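Glutathione s-transferase I (Zea mays, PDB 1AXD) probably conjugates glutathione to electrophilic compounds, herbicides among them, as a two-chain glutathione S-transferase of maize. Local coordinates at residues Ser194-Met197 with Glu198-Ser201. Residues are numbered along the deposited sequence; the frame is centred on the assembly and turned at random.
Sequences SGLM and ERPS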
loop_
_atom_site.group_PDB
_atom_site.type_symbol
_atom_site.label_atom_id
_atom_site.label_comp_id
_atom_site.label_asym_id
_atom_site.label_seq_id
_atom_site.Cartn_x
_atom_site.Cartn_y
_atom_site.Cartn_z
ATOM N N SER A 194 17.401 6.097 -15.904
ATOM C CA SER A 194 17.832 5.890 -17.286
ATOM C C SER A 194 17.988 4.408 -17.538
ATOM O O SER A 194 17.599 3.929 -18.598
ATOM C CB SER A 194 19.163 6.600 -17.544
ATOM O OG SER A 194 19.105 7.955 -17.135
ATOM N N GLY A 195 18.545 3.688 -16.569
ATOM C CA GLY A 195 18.726 2.262 -16.732
ATOM C C GLY A 195 17.397 1.591 -16.991
ATOM O O GLY A 195 17.285 0.740 -17.858
ATOM N N LEU A 196 16.390 2.000 -16.226
ATOM C CA LEU A 196 15.046 1.456 -16.360
ATOM C C LEU A 196 14.463 1.831 -17.666
ATOM O O LEU A 196 13.838 0.999 -18.287
ATOM C CB LEU A 196 14.132 1.948 -15.228
ATOM C CG LEU A 196 14.369 1.409 -13.812
ATOM C CD1 LEU A 196 13.431 2.119 -12.837
ATOM C CD2 LEU A 196 14.130 -0.106 -13.748
ATOM N N MET A 197 14.694 3.063 -18.110
ATOM C CA MET A 197 14.147 3.540 -19.369
ATOM C C MET A 197 14.635 2.798 -20.577
ATOM O O MET A 197 14.032 2.916 -21.637
ATOM C CB MET A 197 14.400 5.027 -19.518
ATOM C CG MET A 197 13.156 5.849 -19.392
ATOM S SD MET A 197 13.544 7.596 -19.419
ATOM C CE MET A 197 13.407 7.966 -21.154
ATOM N N GLU A 198 15.712 2.037 -20.431
ATOM C CA GLU A 198 16.245 1.255 -21.538
ATOM C C GLU A 198 15.442 -0.006 -21.748
ATOM O O GLU A 198 15.316 -0.458 -22.878
ATOM C CB GLU A 198 17.695 0.863 -21.261
ATOM C CG GLU A 198 18.640 2.030 -21.058
ATOM C CD GLU A 198 20.082 1.589 -20.840
ATOM O OE1 GLU A 198 20.335 0.376 -20.644
ATOM O OE2 GLU A 198 20.970 2.470 -20.860
ATOM N N ARG A 199 14.903 -0.566 -20.671
ATOM C CA ARG A 199 14.149 -1.812 -20.746
ATOM C C ARG A 199 13.001 -1.772 -21.709
ATOM O O ARG A 199 12.242 -0.815 -21.709
ATOM C CB ARG A 199 13.633 -2.220 -19.365
ATOM C CG ARG A 199 14.644 -2.108 -18.241
ATOM C CD ARG A 199 14.095 -2.715 -16.961
ATOM N NE ARG A 199 14.005 -4.168 -17.062
ATOM C CZ ARG A 199 15.049 -4.988 -16.988
ATOM N NH1 ARG A 199 16.271 -4.503 -16.804
ATOM N NH2 ARG A 199 14.877 -6.294 -17.116
ATOM N N PRO A 200 12.858 -2.808 -22.548
ATOM C CA PRO A 200 11.783 -2.905 -23.533
ATOM C C PRO A 200 10.419 -2.800 -22.910
ATOM O O PRO A 200 9.553 -2.164 -23.489
ATOM C CB PRO A 200 12.020 -4.280 -24.146
ATOM C CG PRO A 200 13.508 -4.367 -24.141
ATOM C CD PRO A 200 13.842 -3.885 -22.748
ATOM N N SER A 201 10.227 -3.394 -21.733
ATOM C CA SER A 201 8.940 -3.337 -21.043
ATOM C C SER A 201 8.536 -1.908 -20.802
ATOM O O SER A 201 7.386 -1.561 -21.023
ATOM C CB SER A 201 9.041 -4.061 -19.710
ATOM O OG SER A 201 10.047 -3.474 -18.903
HETATM O O HOH W 1 17.651 -1.767 -16.251
#
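R199 folds back over the last turn of helix 187-198 and meets L196 twice, through its backbone and through its aliphatic chain. R199 N donates to L196 O at 3.0 Å, from above the carbonyl plane. The same oxygen is approached by the side chain, R199 CG lying 3.2 Å from L196 O. Further out, R199 CD passes a methyl of the leucine, 4.1 Å from L196 CD2, and L160 lies against both side chains. This is the close-packed part of the contact, and L196, a buried residue, offers one methyl to it. The bend at chi3 (70°) turns the guanidinium out of the line of the methylenes, and R199 NH2 forms a salt bridge with E23 on helix 14-24.

Topologically the contact is the junction between two consecutive helices of the all-helical C-terminal domain of the glutathione S-transferase fold. R199 leaves helical geometry, its psi being 134°, and occupies the N-cap position of helix 200-208, whose S201 OG also bonds to E23. With an alanine in place of R199, E23 would probably lose its salt-bridge mate and the methyl of L196 the methylene packed against it.

On the solvent side the contact rests on backbone carbonyls and a water. G195 O accepts from E198 N at 3.3 Å, whereas the bond from E198 N to S194 O is weak, its N-H...O angle being 123°. The exposed E198 lays its first methylenes along these carbonyls, with E198 CG 3.3 Å from S194 O, and its chain is extended beyond that point. A water accepts from R199 NH1 at 3.1 Å, in the guanidinium plane, and donates weakly to G195 O.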